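Local coordinates for protein transaminase (Bacillus megaterium, PDB 5G0A) that catalyses pyridoxal-phosphate-dependent transfer of amino groups and, as an S-selective omega-transaminase, probably acts on amines of S configuration, at residues V141-D147 with V158-R162; P193-M197 with A245-Y251. One frame throughout, in Å; residues are numbered along the deposited sequence.

Contacts 1 and 2 follow one another along the chain, with centres about 13 Å apart, and meet through Arg-144. Its NH1 lies 3.0 Å from Tyr-251 OH, a probable hydrogen bond, and 3.4 Å from Pro-195 CG, while the NE side of the same guanidinium holds Asp-147 within contact 1. Glu-145 of contact 1 also packs on Met-197 of contact 2. The cofactor is nearer to contact 1: the side chain of Thr-159 is about 7 Å from a bound pyridoxal phosphate, whereas that of Ala-245 in contact 2 is about 12 Å from one. Gly-150 and His-149 of the cofactor pocket are hydrogen-bonded to Thr-159. Both contacts reach the second subunit.

Contact 1: residues V141-D147 with V158-R162; sequences VVTREHD and VTRLR
With OG1 of Thr-143 anti to the backbone N (chi1 -166°), the hydroxyl turns to Val-158 O and donates a 2.7 Å hydrogen bond from Thr-143 OG1 in the carbonyl plane, onto a lone pair. The same torsion leaves CG2 between the backbone N and carbonyl carbon, where this methyl meets Arg-160 CG at 3.7 Å, the two side chains crossing at about a right angle. Val-158 lies alongside, its CB 3.8 Å from Thr-143 CB and its CG1 against Val-141 CG1. With Thr-143 replaced by alanine, Val-158 O is likely to lose this donor and a gap to open beside the Arg-160 methylenes.

Beyond the strand end, a type II turn from Arg-144 to Asp-147 brings two backbone bonds to Arg-160: His-146 N donates to Arg-160 O (2.9 Å), and Arg-160 N donates to Asp-147 O (2.9 Å). Arg-144 NE spans the turn to Asp-147 OD2 in a nearly straight salt bridge (2.8 Å, 174° at the hydrogen), in the guanidinium plane; Gln-240 and His-149 also bind this carboxylate. Glu-145 CG covers one face of the His-146 imidazole, and a water at its edge joins His-146 ND1 to Arg-162 N.

The guanidinium of Arg-160 reaches Asn-225 and Tyr-226 of the second subunit. Strand 140-144 runs between parallel strands 189-192 and 231-236 in the seven-stranded sheet of this class-III aminotransferase; Val-141 packs on helix 121-136, and Val-158 on strand 189-192.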
# COMPACT_ATOMS: atom_id res chain seq x y z
N VAL B 141 12.91 -2.03 -0.80
CA VAL B 141 14.17 -1.30 -0.94
C VAL B 141 14.43 -0.59 0.39
O VAL B 141 13.51 -0.03 1.02
CB VAL B 141 14.13 -0.28 -2.11
CG1 VAL B 141 15.38 0.60 -2.09
CG2 VAL B 141 13.98 -1.00 -3.47
N VAL B 142 15.68 -0.63 0.82
CA VAL B 142 16.12 -0.01 2.07
C VAL B 142 16.81 1.31 1.74
O VAL B 142 17.77 1.34 0.94
CB VAL B 142 17.11 -0.93 2.82
CG1 VAL B 142 17.59 -0.26 4.10
CG2 VAL B 142 16.45 -2.27 3.11
N THR B 143 16.31 2.37 2.36
CA THR B 143 16.93 3.69 2.30
C THR B 143 17.38 4.12 3.71
O THR B 143 17.33 3.31 4.65
CB THR B 143 15.93 4.70 1.71
OG1 THR B 143 16.62 5.90 1.34
CG2 THR B 143 14.79 4.99 2.73
N ARG B 144 17.87 5.35 3.86
CA ARG B 144 18.29 5.84 5.18
C ARG B 144 17.57 7.13 5.54
O ARG B 144 17.25 7.94 4.67
CB ARG B 144 19.81 6.09 5.26
CG ARG B 144 20.68 4.83 5.07
CD ARG B 144 21.03 4.56 3.60
NE ARG B 144 21.49 5.79 2.94
CZ ARG B 144 22.70 6.34 3.10
NH1 ARG B 144 23.61 5.75 3.89
NH2 ARG B 144 23.00 7.48 2.48
N GLU B 145 17.36 7.33 6.84
CA GLU B 145 16.93 8.62 7.37
C GLU B 145 17.77 9.74 6.75
O GLU B 145 18.99 9.61 6.67
CB GLU B 145 17.06 8.66 8.91
CG GLU B 145 16.36 9.89 9.49
CD GLU B 145 16.64 10.18 10.96
OE1 GLU B 145 17.66 9.70 11.51
OE2 GLU B 145 15.83 10.91 11.57
N HIS B 146 17.10 10.81 6.33
CA HIS B 146 17.68 12.01 5.71
C HIS B 146 18.18 11.86 4.28
O HIS B 146 18.72 12.84 3.73
CB HIS B 146 18.79 12.65 6.57
CG HIS B 146 18.43 12.82 8.02
ND1 HIS B 146 17.21 13.31 8.43
CD2 HIS B 146 19.14 12.59 9.14
CE1 HIS B 146 17.19 13.36 9.75
NE2 HIS B 146 18.34 12.93 10.21
N ASP B 147 17.99 10.70 3.66
CA ASP B 147 18.38 10.55 2.25
C ASP B 147 17.43 11.38 1.39
O ASP B 147 16.24 11.46 1.67
CB ASP B 147 18.29 9.10 1.76
CG ASP B 147 19.56 8.32 1.96
OD1 ASP B 147 20.46 8.78 2.70
OD2 ASP B 147 19.69 7.24 1.33
N VAL B 158 11.82 6.58 -1.34
CA VAL B 158 13.12 6.39 -0.69
C VAL B 158 13.76 7.69 -0.20
O VAL B 158 14.86 7.70 0.33
CB VAL B 158 14.12 5.57 -1.54
CG1 VAL B 158 13.64 4.12 -1.63
CG2 VAL B 158 14.30 6.16 -2.94
N THR B 159 13.03 8.78 -0.35
CA THR B 159 13.48 10.05 0.20
C THR B 159 12.90 10.18 1.60
O THR B 159 11.68 10.18 1.79
CB THR B 159 13.00 11.21 -0.69
OG1 THR B 159 13.76 11.18 -1.91
CG2 THR B 159 13.21 12.54 -0.00
N ARG B 160 13.79 10.21 2.59
CA ARG B 160 13.38 10.36 3.99
C ARG B 160 13.93 11.66 4.58
O ARG B 160 14.38 11.74 5.71
CB ARG B 160 13.79 9.13 4.82
CG ARG B 160 13.17 7.81 4.39
CD ARG B 160 11.64 7.85 4.36
NE ARG B 160 11.08 8.67 5.43
CZ ARG B 160 9.87 9.22 5.41
NH1 ARG B 160 9.03 9.00 4.40
NH2 ARG B 160 9.47 9.98 6.42
N LEU B 161 13.87 12.71 3.76
CA LEU B 161 14.26 14.04 4.19
C LEU B 161 12.95 14.80 4.31
O LEU B 161 12.34 15.12 3.30
CB LEU B 161 15.19 14.68 3.15
CG LEU B 161 15.84 16.01 3.56
CD1 LEU B 161 16.71 15.82 4.79
CD2 LEU B 161 16.64 16.59 2.41
N ARG B 162 12.53 15.06 5.55
CA ARG B 162 11.17 15.52 5.87
C ARG B 162 10.74 16.77 5.11
O ARG B 162 9.57 16.91 4.72
CB ARG B 162 11.07 15.79 7.37
CG ARG B 162 9.67 16.00 7.88
CD ARG B 162 9.70 16.18 9.39
NE ARG B 162 8.38 16.46 9.92
CZ ARG B 162 8.15 17.12 11.06
NH1 ARG B 162 9.18 17.62 11.76
NH2 ARG B 162 6.90 17.31 11.48
O HOH W 1 14.58 14.50 7.57

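Contact 2: residues P193-M197 with A245-Y251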
# COMPACT_ATOMS: atom_id res chain seq x y z
N PRO B 193 18.89 3.42 9.65
CA PRO B 193 19.48 4.62 10.28
C PRO B 193 20.43 5.38 9.35
O PRO B 193 21.05 4.80 8.46
CB PRO B 193 20.25 4.07 11.49
CG PRO B 193 20.17 2.58 11.42
CD PRO B 193 19.14 2.18 10.41
N SER B 194 20.52 6.68 9.55
CA SER B 194 21.53 7.44 8.84
C SER B 194 22.92 6.98 9.32
O SER B 194 23.06 6.49 10.45
CB SER B 194 21.32 8.93 9.09
OG SER B 194 21.57 9.25 10.44
N PRO B 195 23.95 7.14 8.47
CA PRO B 195 25.31 6.79 8.90
C PRO B 195 25.80 7.53 10.14
O PRO B 195 26.71 7.04 10.81
CB PRO B 195 26.17 7.21 7.70
CG PRO B 195 25.25 7.13 6.54
CD PRO B 195 23.92 7.61 7.07
N ASN B 196 25.23 8.69 10.43
CA ASN B 196 25.68 9.54 11.53
C ASN B 196 24.83 9.45 12.80
O ASN B 196 24.98 10.26 13.71
CB ASN B 196 25.74 11.01 11.08
CG ASN B 196 27.00 11.35 10.31
OD1 ASN B 196 27.92 10.53 10.18
ND2 ASN B 196 27.07 12.58 9.80
N MET B 197 23.94 8.46 12.84
CA MET B 197 22.87 8.43 13.84
C MET B 197 23.35 8.12 15.27
O MET B 197 22.82 8.69 16.23
CB MET B 197 21.78 7.45 13.43
CG MET B 197 20.43 7.71 14.08
SD MET B 197 19.05 7.07 13.11
CE MET B 197 17.67 7.59 14.12
N ALA B 245 25.40 15.69 4.98
CA ALA B 245 26.11 14.84 5.94
C ALA B 245 27.19 14.02 5.25
O ALA B 245 27.10 13.70 4.07
CB ALA B 245 25.13 13.95 6.69
N MET B 246 28.23 13.71 6.02
CA MET B 246 29.36 12.93 5.55
C MET B 246 29.47 11.70 6.45
O MET B 246 29.41 11.83 7.67
CB MET B 246 30.66 13.74 5.66
CG MET B 246 30.84 14.79 4.58
SD MET B 246 31.18 14.06 2.97
CE MET B 246 32.84 13.39 3.20
N PRO B 247 29.61 10.51 5.86
CA PRO B 247 29.63 9.32 6.70
C PRO B 247 31.01 9.06 7.30
O PRO B 247 32.01 9.57 6.78
CB PRO B 247 29.28 8.21 5.72
CG PRO B 247 29.84 8.67 4.42
CD PRO B 247 29.83 10.18 4.44
N PRO B 248 31.08 8.26 8.39
CA PRO B 248 32.37 7.75 8.82
C PRO B 248 32.95 6.90 7.70
O PRO B 248 32.20 6.16 7.04
CB PRO B 248 32.01 6.86 10.02
CG PRO B 248 30.58 6.47 9.79
CD PRO B 248 29.96 7.69 9.16
N TYR B 249 34.25 7.02 7.47
CA TYR B 249 34.89 6.32 6.36
C TYR B 249 34.40 4.89 6.18
O TYR B 249 34.31 4.40 5.07
CB TYR B 249 36.42 6.30 6.52
CG TYR B 249 37.06 5.53 5.40
CD1 TYR B 249 37.25 6.12 4.15
CD2 TYR B 249 37.42 4.18 5.56
CE1 TYR B 249 37.81 5.42 3.11
CE2 TYR B 249 37.97 3.46 4.50
CZ TYR B 249 38.16 4.09 3.28
OH TYR B 249 38.71 3.40 2.23
N GLU B 250 34.13 4.20 7.29
CA GLU B 250 33.87 2.78 7.27
C GLU B 250 32.46 2.37 6.81
O GLU B 250 32.24 1.22 6.46
CB GLU B 250 34.11 2.18 8.64
CG GLU B 250 35.07 1.01 8.60
CD GLU B 250 36.36 1.36 7.88
OE1 GLU B 250 37.04 2.30 8.34
OE2 GLU B 250 36.68 0.72 6.85
N TYR B 251 31.53 3.31 6.86
CA TYR B 251 30.13 3.01 6.54
C TYR B 251 29.92 2.35 5.16
O TYR B 251 29.32 1.27 5.06
CB TYR B 251 29.26 4.27 6.70
CG TYR B 251 27.81 3.99 6.37
CD1 TYR B 251 26.93 3.48 7.33
CD2 TYR B 251 27.33 4.20 5.06
CE1 TYR B 251 25.60 3.19 7.02
CE2 TYR B 251 26.00 3.93 4.74
CZ TYR B 251 25.15 3.43 5.71
OH TYR B 251 23.85 3.17 5.37
O HOH W 2 22.27 2.48 7.27
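Pro-195 lies flat against Tyr-251, and this pair forms the tight part of the contact. Its CG sits over the centre of the phenol ring, 3.7 Å from the centroid and only 8° off the ring normal, a well-placed CH-pi contact. CB of Pro-195 rests over the CD1 side of the same face and also touches Pro-247 CB at 3.8 Å, which meets the proline ring from the side and not on the face opposite the phenol. The phenol comes beneath Pro-195 because CG of Tyr-251 stands anti to its backbone N (chi1 180°), extending the ring from the start of helix 251-262. At the ring's edge, in plane, a water bridges Tyr-251 OH (2.6 Å) and Pro-193 O (2.9 Å), to which it donates; the hydroxyl is further engaged by Arg-144.

Each segment includes a type I beta turn, Ser-194 to Met-197 and Pro-248 to Tyr-251, each with one proline and closed by a backbone hydrogen bond between its end residues. The contact thus joins loops that leave the C-terminal ends of parallel strands 189-192 and 231-236 in the large mixed sheet of the fold type I pyridoxal-phosphate enzymes, to which class-III aminotransferases belong; the second loop leads directly into a helix.

Asn-196, Met-246 and Pro-248, all partly exposed, make up the solvent side. Asn-196 is still well covered by 245-251: its side chain runs antiparallel alongside Pro-248, with the amide group near the Met-246 carbonyl and the methyl of Ala-245. Packing is looser at the periphery, where Pro-248 CD approaches the backbone Pro-195 O at 3.7 Å and Met-246 turns away to pack instead on strand 378-384.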